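Local coordinates for conserved hypothetical exported protein (Bacteroides fragilis, PDB 4JJA) that is of unproven function but may, as its family suggests, act on peptidoglycan as a beta-N-acetylmuramidase, at residues Phe17-Asn22 against Asp196-Pro201; Ala53-Glu58 against Lys100-Leu105; Thr118-Met123 against Gly177-Met182; Asn144-Tyr149 against Leu229-Cys234; His172-Gly177 against Glu356-Gln361. All coordinates share one frame; numbering follows the deposited sequence. Where two conformers were deposited one is given.

Interaction 1. Residues Phe17-Asn22 against Asp196-Pro201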
# COMPACT_ATOMS: atom_id res chain seq x y z
N PHE A 17 -5.62 22.53 -12.73
CA PHE A 17 -4.70 23.40 -13.47
C PHE A 17 -4.67 24.82 -12.90
O PHE A 17 -3.61 25.38 -12.70
CB PHE A 17 -4.96 23.36 -14.97
CG PHE A 17 -4.29 22.23 -15.72
CD1 PHE A 17 -3.81 21.10 -15.08
CD2 PHE A 17 -4.25 22.26 -17.08
CE1 PHE A 17 -3.23 20.10 -15.79
CE2 PHE A 17 -3.64 21.25 -17.79
CZ PHE A 17 -3.14 20.18 -17.16
N PRO A 18 -5.81 25.39 -12.52
CA PRO A 18 -5.74 26.75 -11.93
C PRO A 18 -5.01 26.82 -10.60
O PRO A 18 -4.46 27.88 -10.26
CB PRO A 18 -7.19 27.15 -11.80
CG PRO A 18 -7.84 26.42 -12.98
CD PRO A 18 -7.17 25.05 -12.93
N ILE A 19 -5.04 25.75 -9.82
CA ILE A 19 -4.31 25.71 -8.56
C ILE A 19 -2.81 25.81 -8.82
O ILE A 19 -2.09 26.42 -8.04
CB ILE A 19 -4.62 24.38 -7.75
CG1 ILE A 19 -6.09 24.28 -7.42
CG2 ILE A 19 -3.87 24.34 -6.46
CD1 ILE A 19 -6.52 22.97 -6.82
N LEU A 20 -2.35 25.20 -9.91
CA LEU A 20 -0.94 25.09 -10.18
C LEU A 20 -0.38 26.29 -10.94
O LEU A 20 0.82 26.49 -10.97
CB LEU A 20 -0.70 23.85 -11.03
CG LEU A 20 -1.12 22.53 -10.36
CD1 LEU A 20 -0.82 21.38 -11.37
CD2 LEU A 20 -0.43 22.31 -9.02
N LYS A 21 -1.25 27.09 -11.54
CA LYS A 21 -0.79 28.23 -12.32
C LYS A 21 0.13 29.13 -11.51
O LYS A 21 -0.16 29.53 -10.39
CB LYS A 21 -1.96 29.08 -12.83
CG LYS A 21 -1.62 29.88 -14.08
CD LYS A 21 -1.98 29.07 -15.34
N ASN A 22 1.26 29.41 -12.12
CA ASN A 22 2.30 30.30 -11.60
C ASN A 22 3.02 29.78 -10.39
O ASN A 22 3.80 30.52 -9.77
CB ASN A 22 1.75 31.71 -11.32
CG ASN A 22 1.29 32.39 -12.57
OD1 ASN A 22 1.88 32.23 -13.66
ND2 ASN A 22 0.21 33.16 -12.45
N ASP A 196 -1.38 21.93 5.01
CA ASP A 196 -2.38 22.42 4.09
C ASP A 196 -2.53 21.38 2.95
O ASP A 196 -1.61 21.22 2.17
CB ASP A 196 -1.93 23.78 3.53
CG ASP A 196 -2.98 24.49 2.73
OD1 ASP A 196 -3.85 23.84 2.17
OD2 ASP A 196 -2.87 25.75 2.56
N VAL A 197 -3.68 20.73 2.89
CA VAL A 197 -3.98 19.66 1.93
C VAL A 197 -5.27 19.95 1.17
O VAL A 197 -6.29 20.24 1.78
CB VAL A 197 -4.13 18.27 2.65
CG1 VAL A 197 -4.60 17.22 1.62
CG2 VAL A 197 -2.84 17.84 3.27
N THR A 198 -5.18 19.85 -0.14
CA THR A 198 -6.35 19.86 -1.00
C THR A 198 -6.38 18.54 -1.75
O THR A 198 -5.34 18.11 -2.25
CB THR A 198 -6.26 20.99 -2.01
OG1 THR A 198 -6.17 22.23 -1.32
CG2 THR A 198 -7.43 20.97 -3.05
N VAL A 199 -7.52 17.87 -1.74
CA VAL A 199 -7.71 16.63 -2.48
C VAL A 199 -8.63 16.90 -3.67
O VAL A 199 -9.69 17.49 -3.51
CB VAL A 199 -8.27 15.49 -1.61
CG1 VAL A 199 -8.33 14.21 -2.44
CG2 VAL A 199 -7.48 15.34 -0.31
N ILE A 200 -8.22 16.45 -4.86
CA ILE A 200 -9.10 16.36 -6.03
C ILE A 200 -9.64 14.92 -6.03
O ILE A 200 -8.91 13.98 -6.33
CB ILE A 200 -8.38 16.64 -7.36
CG1 ILE A 200 -7.62 17.97 -7.29
CG2 ILE A 200 -9.38 16.57 -8.52
CD1 ILE A 200 -8.48 19.22 -6.97
N PRO A 201 -10.89 14.72 -5.61
CA PRO A 201 -11.41 13.36 -5.48
C PRO A 201 -11.69 12.71 -6.82
O PRO A 201 -11.95 13.39 -7.81
CB PRO A 201 -12.73 13.56 -4.69
CG PRO A 201 -12.62 14.84 -4.01
CD PRO A 201 -11.77 15.68 -4.92
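Ile19 reaches across to Thr198 and Ile200 because its CG1 branch stands opposite the carbonyl carbon (chi1 -60°) and then runs on extended (chi2 172°), which points CD1 out at the strand. Ile200 has a similar first torsion but bends at the second (chi2 -59°), turning its own CD1 to meet it. The two methyl groups, Ile19 CD1 and Ile200 CD1, come within 4.2 Å. The same Ile19 CD1 is 4.4 Å from Thr198 CG2, so Thr198 offers its methyl branch to the contact while OG1 lies farther off. No hydrogen bond crosses here, and the CA atoms of Ile19 and Thr198 remain 9.8 Å apart; the gap is spanned by the side chains. Isoleucine suits both ends, since it fills space on a helix and is at home on a strand. Threonine, beta-branched but half polar, fits a strand position that is only partly buried. Ile19 also packs on Ile104, and Ile200 on Leu138 and Leu140, which ties the contact into the neighbouring strands. On strand 197-200, the backbone of Val197 and Val199 holds a glycerol, probably from the crystallisation liquor. Helix 13-20 thus reaches this edge strand from one face of a six-stranded parallel sheet, whose strand order, 3-2-1-4-5-6, fits a Rossmann-like fold.

Interaction 2. Residues Ala53-Glu58 against Lys100-Leu105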
# COMPACT_ATOMS: atom_id res chain seq x y z
N ALA A 53 10.86 19.55 -9.33
CA ALA A 53 11.39 18.39 -8.67
C ALA A 53 10.39 17.26 -8.62
O ALA A 53 9.21 17.48 -8.58
CB ALA A 53 11.82 18.73 -7.23
N ILE A 54 10.91 16.05 -8.64
CA ILE A 54 10.11 14.89 -8.36
C ILE A 54 10.68 14.03 -7.23
O ILE A 54 11.88 13.75 -7.19
CB ILE A 54 9.85 14.14 -9.61
CG1 ILE A 54 11.09 13.64 -10.30
CG2 ILE A 54 9.14 15.06 -10.61
CD1 ILE A 54 10.86 13.48 -11.82
N PHE A 55 9.83 13.66 -6.28
CA PHE A 55 10.16 12.77 -5.19
C PHE A 55 9.60 11.40 -5.52
O PHE A 55 8.44 11.29 -5.90
CB PHE A 55 9.49 13.28 -3.93
CG PHE A 55 10.05 14.59 -3.40
CD1 PHE A 55 11.20 14.59 -2.64
CD2 PHE A 55 9.36 15.79 -3.58
CE1 PHE A 55 11.71 15.78 -2.15
CE2 PHE A 55 9.87 16.98 -3.08
CZ PHE A 55 11.04 16.97 -2.38
N SER A 56 10.41 10.37 -5.40
CA SER A 56 9.93 9.03 -5.69
C SER A 56 10.20 8.11 -4.51
O SER A 56 11.23 8.25 -3.87
CB SER A 56 10.58 8.49 -6.94
OG SER A 56 10.17 7.13 -7.13
N PRO A 57 9.28 7.19 -4.22
CA PRO A 57 9.63 6.13 -3.26
C PRO A 57 10.56 5.03 -3.88
O PRO A 57 11.01 4.16 -3.15
CB PRO A 57 8.27 5.57 -2.88
CG PRO A 57 7.45 5.67 -4.12
CD PRO A 57 7.95 6.94 -4.84
N GLU A 58 10.75 5.01 -5.20
CA GLU A 58 11.76 4.16 -5.87
C GLU A 58 12.91 5.04 -6.36
O GLU A 58 13.30 5.95 -5.62
CB GLU A 58 11.11 3.31 -6.98
CG GLU A 58 10.35 2.10 -6.41
CD GLU A 58 8.90 2.38 -6.08
OE1 GLU A 58 8.17 3.03 -6.91
OE2 GLU A 58 8.49 1.93 -4.98
N LYS A 100 12.77 24.52 -0.18
CA LYS A 100 12.74 25.91 -0.64
C LYS A 100 12.49 26.10 -2.12
O LYS A 100 12.16 27.21 -2.55
CB LYS A 100 14.01 26.64 -0.21
CG LYS A 100 14.05 26.83 1.27
CD LYS A 100 15.32 27.48 1.71
CE LYS A 100 15.21 28.02 3.11
NZ LYS A 100 16.42 28.78 3.42
N LYS A 101 12.64 25.04 -2.89
CA LYS A 101 12.59 25.11 -4.33
C LYS A 101 11.16 25.15 -4.89
O LYS A 101 10.99 25.49 -6.06
CB LYS A 101 13.34 23.96 -4.96
CG LYS A 101 14.82 23.95 -4.60
CD LYS A 101 15.57 22.79 -5.25
CE LYS A 101 17.03 22.70 -4.73
NZ LYS A 101 17.86 23.81 -5.24
N PHE A 102 10.18 24.75 -4.10
CA PHE A 102 8.81 24.64 -4.61
C PHE A 102 7.78 25.28 -3.71
O PHE A 102 8.01 25.47 -2.52
CB PHE A 102 8.42 23.17 -4.89
CG PHE A 102 8.34 22.28 -3.68
CD1 PHE A 102 9.47 21.60 -3.25
CD2 PHE A 102 7.15 22.09 -2.99
CE1 PHE A 102 9.42 20.74 -2.14
CE2 PHE A 102 7.08 21.23 -1.90
CZ PHE A 102 8.22 20.56 -1.46
N ASP A 103 6.62 25.57 -4.29
CA ASP A 103 5.48 26.15 -3.60
C ASP A 103 4.42 25.10 -3.25
O ASP A 103 3.74 25.19 -2.25
CB ASP A 103 4.80 27.21 -4.52
CG ASP A 103 5.70 28.37 -4.87
OD1 ASP A 103 6.21 28.99 -3.91
OD2 ASP A 103 5.95 28.64 -6.09
N ILE A 104 4.27 24.09 -4.10
CA ILE A 104 3.20 23.12 -3.97
C ILE A 104 3.75 21.76 -4.33
O ILE A 104 4.52 21.62 -5.25
CB ILE A 104 1.97 23.50 -4.82
CG1 ILE A 104 0.77 22.58 -4.53
CG2 ILE A 104 2.31 23.56 -6.27
CD1 ILE A 104 -0.58 23.25 -4.89
N LEU A 105 3.41 20.75 -3.53
CA LEU A 105 3.74 19.36 -3.79
C LEU A 105 2.48 18.63 -4.22
O LEU A 105 1.46 18.67 -3.51
CB LEU A 105 4.26 18.72 -2.54
CG LEU A 105 4.54 17.22 -2.63
CD1 LEU A 105 5.64 16.90 -3.59
CD2 LEU A 105 4.89 16.70 -1.20
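Phe55 meets both partners through neighbouring atoms of its ring: CE2 lies 3.9 Å from Phe102 CE1, and CD2 lies 3.9 Å from Leu105 CD1. Phe102 CE1 sits near the plane of the Phe55 ring, at its edge, with Phe55 CZ almost as close at 4.1 Å. The leucine methyl approaches more obliquely, its side chain running roughly at a right angle to that of Phe55. These are purely apolar contacts among buried residues, for which large rings and a forked leucine are well chosen. The torsions differ: Phe102 has CG between its backbone N and carbonyl carbon (chi1 66°), which turns the ring toward Phe55 from a loop, whereas Leu105 reaches in from a strand. Strands 50-56 and 104-107 are not neighbours in the Rossmann-like parallel sheet. Strand 24-28 runs between them, and its Ala26 touches both Phe102 and Leu105; the small size of this alanine probably lets the larger side chains meet past it. Farther out, Pro94 packs on Phe55, while Leu126 and Cys130 of helix 119-132 pack on Leu105. The loop carrying Phe102 is fastened by Arg24, which forms a salt bridge with Asp103 OD1 and a hydrogen bond with Lys100 O. At the end of strand 50-56, Ser56 OG accepts from Glu58 N at 2.9 Å, an ST turn that shapes the chain as it leaves the sheet.

Interaction 3. Residues Thr118-Met123 against Gly177-Met182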
# COMPACT_ATOMS: atom_id res chain seq x y z
N THR A 118 4.00 0.76 1.86
CA THR A 118 4.60 1.92 2.56
C THR A 118 4.54 3.29 1.96
O THR A 118 5.09 4.23 2.53
CB THR A 118 6.12 1.69 2.87
OG1 THR A 118 6.89 1.60 1.67
CG2 THR A 118 6.29 0.42 3.69
N TYR A 119 3.87 3.45 0.84
CA TYR A 119 3.81 4.79 0.22
C TYR A 119 3.17 5.82 1.15
O TYR A 119 3.60 6.96 1.15
CB TYR A 119 3.04 4.80 -1.09
CG TYR A 119 3.62 4.00 -2.22
CD1 TYR A 119 4.96 3.61 -2.21
CD2 TYR A 119 2.82 3.65 -3.29
CE1 TYR A 119 5.48 2.86 -3.30
CE2 TYR A 119 3.33 2.93 -4.35
CZ TYR A 119 4.66 2.53 -4.32
OH TYR A 119 5.19 1.80 -5.39
N TYR A 120 2.19 5.44 1.97
CA TYR A 120 1.59 6.43 2.84
C TYR A 120 2.59 6.93 3.89
O TYR A 120 2.43 8.03 4.43
CB TYR A 120 0.28 5.92 3.51
CG TYR A 120 0.51 4.91 4.62
CD1 TYR A 120 0.72 5.29 5.92
CD2 TYR A 120 0.59 3.58 4.32
CE1 TYR A 120 0.98 4.37 6.93
CE2 TYR A 120 0.87 2.63 5.29
CZ TYR A 120 1.07 3.02 6.61
OH TYR A 120 1.37 2.11 7.60
N ILE A 121 3.59 6.10 4.24
CA ILE A 121 4.60 6.54 5.23
C ILE A 121 5.46 7.62 4.60
O ILE A 121 5.70 8.64 5.21
CB ILE A 121 5.43 5.38 5.77
CG1 ILE A 121 4.51 4.36 6.47
CG2 ILE A 121 6.53 5.90 6.69
CD1 ILE A 121 5.23 3.18 7.12
N SER A 122 5.79 7.45 3.33
CA SER A 122 6.49 8.51 2.60
C SER A 122 5.62 9.77 2.55
O SER A 122 6.11 10.88 2.67
CB SER A 122 6.89 8.06 1.20
OG SER A 122 7.85 7.03 1.24
N MSE A 123 4.33 9.60 2.30
CA MSE A 123 3.43 10.72 2.21
C MSE A 123 3.36 11.46 3.55
O MSE A 123 3.39 12.67 3.56
CB MSE A 123 2.03 10.23 1.84
CG MSE A 123 1.01 11.37 1.69
SE MSE A 123 -0.73 10.86 1.19
CE MSE A 123 -1.24 10.10 2.86
N GLY A 177 -5.92 10.26 -0.29
CA GLY A 177 -6.50 11.54 0.05
C GLY A 177 -7.26 11.50 1.35
O GLY A 177 -7.15 12.38 2.19
N GLU A 178 -8.09 10.48 1.52
CA GLU A 178 -8.82 10.32 2.78
C GLU A 178 -7.87 10.17 3.94
O GLU A 178 -8.07 10.76 5.00
CB GLU A 178 -9.75 9.11 2.67
CG GLU A 178 -10.90 9.26 1.63
CD GLU A 178 -11.74 8.02 1.45
OE1 GLU A 178 -11.16 6.90 1.46
OE2 GLU A 178 -13.00 8.13 1.34
N LEU A 179 -6.86 9.31 3.78
CA LEU A 179 -5.90 9.07 4.82
C LEU A 179 -5.16 10.34 5.18
O LEU A 179 -4.92 10.60 6.36
CB LEU A 179 -4.94 7.95 4.41
CG LEU A 179 -3.98 7.47 5.46
CD1 LEU A 179 -4.72 6.99 6.73
CD2 LEU A 179 -3.14 6.31 4.90
N ALA A 180 -4.80 11.16 4.20
CA ALA A 180 -4.12 12.42 4.48
C ALA A 180 -4.98 13.29 5.37
O ALA A 180 -4.47 13.93 6.33
CB ALA A 180 -3.76 13.15 3.21
N LEU A 181 -6.27 13.39 5.05
CA LEU A 181 -7.17 14.18 5.86
C LEU A 181 -7.23 13.67 7.30
O LEU A 181 -7.29 14.46 8.26
CB LEU A 181 -8.57 14.24 5.22
CG LEU A 181 -8.66 14.91 3.83
CD1 LEU A 181 -10.06 14.81 3.24
CD2 LEU A 181 -8.17 16.37 3.87
N MSE A 182 -7.24 12.35 7.46
CA MSE A 182 -7.24 11.75 8.79
C MSE A 182 -5.96 12.01 9.54
O MSE A 182 -5.99 12.30 10.74
CB MSE A 182 -7.55 10.26 8.71
CG MSE A 182 -7.66 9.60 10.06
SE MSE A 182 -8.39 7.79 9.83
CE MSE A 182 -9.08 7.58 11.65
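Tyr120 and Leu179 form the closer half of this helix-to-helix contact. Leu179 CD2 settles 3.7 Å from Tyr120 CB and 3.9 Å from Tyr120 CG, at the root of the aromatic side chain. With CG lying between backbone N and carbonyl carbon (chi1 74°), the tyrosine ring lies beside its own helix, where Ile121 CG1 rests 3.5 Å above one face, displaced toward the rim. The phenol oxygen is occupied away from the leucine, hydrogen-bonded to Arg115 O and Gly165 N, which suits a tyrosine whose ring is buried. Helices 119-132 and 176-185 each follow one strand of the parallel sheet and precede the next, as the helices of successive beta-alpha-beta crossovers in a Rossmann-like fold. The second half is as extensive but at slightly longer range: Met123, here selenomethionine, extends straight out until chi3 bends its tip, and CE makes the closest approach, 4.0 Å from Ala180 CB and 3.9 Å from Ala180 N. A small alanine lets the flexible methionine end approach the helix backbone. Against these four buried residues stands a partly exposed flank, where Ser122 and Leu181 take no part in the contact. Met182, also selenomethionine, turns instead to Phe358 and Gln361 of helix 352-362.

Interaction 4. Residues Asn144-Tyr149 against Leu229-Cys234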
# COMPACT_ATOMS: atom_id res chain seq x y z
N ASN A 144 -8.54 3.16 -3.98
CA ASN A 144 -7.93 2.08 -3.22
C ASN A 144 -8.54 0.79 -3.74
O ASN A 144 -9.75 0.60 -3.58
CB ASN A 144 -8.23 2.30 -1.73
CG ASN A 144 -7.65 1.22 -0.85
OD1 ASN A 144 -7.20 0.17 -1.33
ND2 ASN A 144 -7.73 1.46 0.47
N PRO A 145 -7.75 -0.11 -4.36
CA PRO A 145 -8.35 -1.34 -4.88
C PRO A 145 -8.87 -2.27 -3.79
O PRO A 145 -9.63 -3.17 -4.07
CB PRO A 145 -7.19 -1.98 -5.65
CG PRO A 145 -5.95 -1.48 -4.93
CD PRO A 145 -6.28 -0.07 -4.55
N ASN A 146 -8.42 -2.03 -2.56
CA ASN A 146 -8.90 -2.71 -1.35
C ASN A 146 -9.70 -1.73 -0.46
O ASN A 146 -9.75 -1.87 0.75
CB ASN A 146 -7.72 -3.36 -0.60
CG ASN A 146 -7.26 -4.62 -1.27
OD1 ASN A 146 -8.07 -5.55 -1.46
ND2 ASN A 146 -5.96 -4.74 -1.53
N GLY A 147 -10.37 -0.77 -1.09
CA GLY A 147 -11.14 0.24 -0.40
C GLY A 147 -12.51 -0.19 0.03
O GLY A 147 -13.21 0.62 0.65
N HIS A 148 -12.88 -1.41 -0.29
CA HIS A 148 -14.22 -1.91 -0.09
C HIS A 148 -14.43 -2.50 1.29
O HIS A 148 -15.56 -2.91 1.61
CB HIS A 148 -14.59 -2.94 -1.16
CG HIS A 148 -13.60 -4.07 -1.28
ND1 HIS A 148 -12.33 -3.86 -1.76
CD2 HIS A 148 -13.69 -5.38 -0.95
CE1 HIS A 148 -11.67 -5.02 -1.73
NE2 HIS A 148 -12.48 -5.96 -1.25
N TYR A 149 -13.39 -2.59 2.11
CA TYR A 149 -13.52 -3.12 3.45
C TYR A 149 -12.46 -2.57 4.34
O TYR A 149 -11.52 -1.93 3.90
CB TYR A 149 -13.53 -4.65 3.48
CG TYR A 149 -12.25 -5.38 3.16
CD1 TYR A 149 -11.61 -5.27 1.94
CD2 TYR A 149 -11.69 -6.25 4.12
CE1 TYR A 149 -10.44 -6.04 1.68
CE2 TYR A 149 -10.58 -6.99 3.85
CZ TYR A 149 -9.96 -6.91 2.63
OH TYR A 149 -8.88 -7.71 2.38
N LEU A 229 -5.42 -10.91 -2.68
CA LEU A 229 -4.85 -11.87 -1.73
C LEU A 229 -3.78 -11.30 -0.81
O LEU A 229 -3.54 -11.83 0.26
CB LEU A 229 -4.30 -13.09 -2.49
CG LEU A 229 -5.35 -14.08 -3.00
CD1 LEU A 229 -4.70 -15.06 -3.97
CD2 LEU A 229 -6.00 -14.79 -1.84
N TYR A 230 -3.16 -10.18 -1.21
CA TYR A 230 -2.08 -9.56 -0.51
C TYR A 230 -2.34 -9.39 1.00
O TYR A 230 -1.43 -9.71 1.80
CB TYR A 230 -1.69 -8.27 -1.24
CG TYR A 230 -0.53 -7.49 -0.71
CD1 TYR A 230 0.77 -7.97 -0.76
CD2 TYR A 230 -0.71 -6.21 -0.25
CE1 TYR A 230 1.83 -7.23 -0.27
CE2 TYR A 230 0.34 -5.46 0.23
CZ TYR A 230 1.60 -5.97 0.26
OH TYR A 230 2.64 -5.20 0.76
N PRO A 231 -3.52 -8.91 1.41
CA PRO A 231 -3.70 -8.76 2.85
C PRO A 231 -3.52 -10.02 3.67
O PRO A 231 -3.07 -9.96 4.81
CB PRO A 231 -5.16 -8.25 2.97
CG PRO A 231 -5.43 -7.64 1.65
CD PRO A 231 -4.67 -8.41 0.62
N SER A 232 -3.91 -11.15 3.09
CA SER A 232 -3.82 -12.46 3.75
C SER A 232 -2.44 -13.07 3.55
O SER A 232 -1.80 -13.53 4.49
CB SER A 232 -4.90 -13.41 3.20
OG SER A 232 -6.20 -12.92 3.43
N ILE A 233 -1.94 -13.03 2.35
CA ILE A 233 -0.72 -13.76 1.99
C ILE A 233 0.56 -13.04 2.39
O ILE A 233 1.52 -13.69 2.72
CB ILE A 233 -0.76 -14.12 0.47
CG1 ILE A 233 -1.91 -15.08 0.22
CG2 ILE A 233 0.56 -14.74 -0.04
CD1 ILE A 233 -1.78 -16.45 0.85
N CYS A 234 0.56 -11.72 2.45
CA CYS A 234 1.75 -10.99 2.85
C CYS A 234 2.11 -11.28 4.31
O CYS A 234 3.25 -11.10 4.68
CB CYS A 234 1.59 -9.46 2.63
SG CYS A 234 3.16 -8.57 2.61
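Tyr149 and Asn146 approach Pro231 from a loop that begins with a type I beta turn, Asn144 to Gly147, and whose first corner is also an Asx turn; the partner is helix 224-233. The contact joins the loop after strand 136-140 of the Rossmann-like sheet to that helix. Van der Waals touches come first. Tyr149 OH lies 3.5 Å from Pro231 CG and 3.8 Å from Pro231 CB, the ring being turned toward the helix by a chi1 of 70°. Asn146 adds a lighter touch, with ND2 4.3 Å from Pro231 CG. A proline ring is a compact apolar surface for such approaches, but its N has no hydrogen to give. The regular bonding pattern is broken at Pro231 and Ser232, where the helix kinks, and Leu229 O takes both Ser232 N, three residues on, and Ile233 N.

Hydrogen bonds hold the loop in place. Gly147 N donates to Asn144 O at 2.9 Å to close the turn. Asn144 OD1 accepts from Asn146 N at 2.8 Å, the donor standing 44° out of the amide plane, while Asn144 ND2 binds Met174 O. Asn146 ND2 gives its hydrogens to Val112 O and Ile227 O, the latter in the same helix as Pro231; asparagine suits this buried place by serving two carbonyls at once.

Flat groups also meet within the loop. Tyr149 CD1 sits 3.4 Å above one face of the His148 ring, offset toward its rim, and Asn146 OD1 lies in the plane of the Tyr149 ring, at its edge.

Interaction 5. Residues His172-Gly177 against Glu356-Gln361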
# COMPACT_ATOMS: atom_id res chain seq x y z
N HIS A 172 -7.08 -0.68 5.70
CA HIS A 172 -7.65 0.55 6.26
C HIS A 172 -8.86 1.07 5.47
O HIS A 172 -9.63 1.88 6.00
CB HIS A 172 -6.56 1.61 6.44
CG HIS A 172 -5.79 1.88 5.19
ND1 HIS A 172 -6.33 2.54 4.11
CD2 HIS A 172 -4.49 1.61 4.88
CE1 HIS A 172 -5.38 2.67 3.19
NE2 HIS A 172 -4.27 2.07 3.62
N GLY A 173 -8.99 0.63 4.22
CA GLY A 173 -10.09 0.98 3.41
C GLY A 173 -10.16 2.37 2.83
O GLY A 173 -11.19 2.76 2.32
N MSE A 174 -9.06 3.14 2.90
CA MSE A 174 -9.10 4.55 2.57
C MSE A 174 -8.22 4.86 1.38
O MSE A 174 -7.23 4.20 1.12
CB MSE A 174 -8.59 5.39 3.75
CG MSE A 174 -9.41 5.13 5.00
SE MSE A 174 -8.82 6.04 6.62
CE MSE A 174 -9.53 7.68 6.20
N THR A 175 -8.62 5.86 0.61
CA THR A 175 -7.71 6.41 -0.38
C THR A 175 -6.59 7.22 0.27
O THR A 175 -6.72 7.60 1.44
CB THR A 175 -8.43 7.28 -1.41
OG1 THR A 175 -8.84 8.51 -0.80
CG2 THR A 175 -9.54 6.54 -2.10
N LEU A 176 -5.52 7.51 -0.47
CA LEU A 176 -4.46 8.32 0.12
C LEU A 176 -4.97 9.70 0.46
O LEU A 176 -4.53 10.28 1.46
CB LEU A 176 -3.25 8.39 -0.77
CG LEU A 176 -2.44 7.13 -1.01
CD1 LEU A 176 -1.31 7.41 -2.04
CD2 LEU A 176 -1.88 6.61 0.29
N GLY A 177 -5.92 10.26 -0.29
CA GLY A 177 -6.50 11.54 0.05
C GLY A 177 -7.26 11.50 1.35
O GLY A 177 -7.15 12.38 2.19
N GLU A 356 -14.80 -2.02 13.91
CA GLU A 356 -16.02 -1.20 14.13
C GLU A 356 -15.63 0.20 14.53
O GLU A 356 -16.07 1.18 13.93
CB GLU A 356 -16.88 -1.82 15.24
CG GLU A 356 -17.56 -3.11 14.76
CD GLU A 356 -18.36 -3.87 15.83
OE1 GLU A 356 -18.42 -3.49 17.02
OE2 GLU A 356 -18.89 -4.92 15.44
N ARG A 357 -14.77 0.28 15.53
CA ARG A 357 -14.34 1.56 16.05
C ARG A 357 -13.58 2.37 15.03
O ARG A 357 -13.79 3.58 14.94
CB ARG A 357 -13.45 1.41 17.28
CG ARG A 357 -14.22 0.95 18.57
CD ARG A 357 -13.33 0.86 19.84
NE ARG A 357 -12.33 -0.19 19.86
CZ ARG A 357 -12.48 -1.41 20.39
NH1 ARG A 357 -13.63 -1.73 20.98
NH2 ARG A 357 -11.49 -2.29 20.33
N PHE A 358 -12.74 1.72 14.24
CA PHE A 358 -12.02 2.48 13.21
C PHE A 358 -12.96 3.03 12.14
O PHE A 358 -12.74 4.13 11.64
CB PHE A 358 -10.92 1.63 12.59
CG PHE A 358 -10.03 2.45 11.70
CD1 PHE A 358 -9.09 3.29 12.25
CD2 PHE A 358 -10.11 2.41 10.32
CE1 PHE A 358 -8.26 4.09 11.42
CE2 PHE A 358 -9.31 3.20 9.51
CZ PHE A 358 -8.38 4.01 10.08
N LYS A 359 -14.00 2.27 11.79
CA LYS A 359 -14.96 2.74 10.80
C LYS A 359 -15.65 4.00 11.27
O LYS A 359 -15.96 4.89 10.50
CB LYS A 359 -15.97 1.65 10.47
CG LYS A 359 -15.37 0.56 9.61
CD LYS A 359 -16.47 -0.49 9.33
CE LYS A 359 -16.07 -1.66 8.50
NZ LYS A 359 -17.21 -2.67 8.30
N ILE A 360 -15.89 4.11 12.58
CA ILE A 360 -16.43 5.34 13.18
C ILE A 360 -15.41 6.46 13.15
O ILE A 360 -15.69 7.60 12.76
CB ILE A 360 -16.93 5.11 14.62
CG1 ILE A 360 -18.23 4.33 14.55
CG2 ILE A 360 -17.09 6.46 15.37
CD1 ILE A 360 -18.53 3.46 15.78
N GLN A 361 -14.21 6.13 13.56
CA GLN A 361 -13.14 7.14 13.68
C GLN A 361 -12.83 7.76 12.33
O GLN A 361 -12.52 8.95 12.24
CB GLN A 361 -11.86 6.52 14.29
CG GLN A 361 -10.79 7.49 14.73
CD GLN A 361 -9.47 6.87 15.08
OE1 GLN A 361 -9.27 5.65 15.03
NE2 GLN A 361 -8.55 7.71 15.50
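A Met-aromatic contact between Met174 and Phe358 joins the loop leading into helix 176-185 to helix 352-362, near the C-terminal end of the chain. Met174 is selenomethionine, and its SE lies 5.1 Å from the centre of the Phe358 ring. The line to it is inclined 71° to the ring normal, an oblique approach. SE is nearest to Phe358 CZ, at 4.0 Å. Phe358 stretches toward the loop with CG opposite its backbone N (chi1 -170°), far enough for CE2 to come within 3.8 Å of His172 O, which lies at the ring edge near its plane. The loop has a defined conformation. Gly173, at a positive phi of 75° that glycine readily adopts, bends the chain between the two contacting residues, and Met174 N donates to His172 ND1 at 3.0 Å, close to the imidazole plane. Thr175, at the N-cap position, caps a backbone N in the first turn of the helix with its side chain, and its OG1 also bonds to Asp141 OD2. Pro169 packs further against Phe358. No hydrogen bond spans the two segments; the chalcogen of a methionine side chain is polarisable, and dispersion with the ring probably contributes. His172 O accepts a weak hydrogen bond from Arg362 NH1, and may also be mildly attracted to the ring edge, whose hydrogens carry the positive end of the aromatic quadrupole.

In the fold
Interactions 1 and 2 both involve the six-stranded parallel sheet; their centres are about 15 Å apart, and Ile104 of interaction 2 packs directly on Leu20 of interaction 1. Interaction 3 follows interaction 2 along the chain and joins two crossover helices, Pro57 touching Tyr119 between them. Interactions 3 and 5, about 12 Å apart between centres, share Gly177 and helix 176-185. Interactions 4 and 5 also touch, with centres about 14 Å apart, whereas the centre of interaction 4 lies about 29 Å from those of both interactions 1 and 2. The segments of interactions 3, 4 and 5 alternate along the sequence, so late helices 224-233 and 352-362 are fastened back onto the Rossmann-like part.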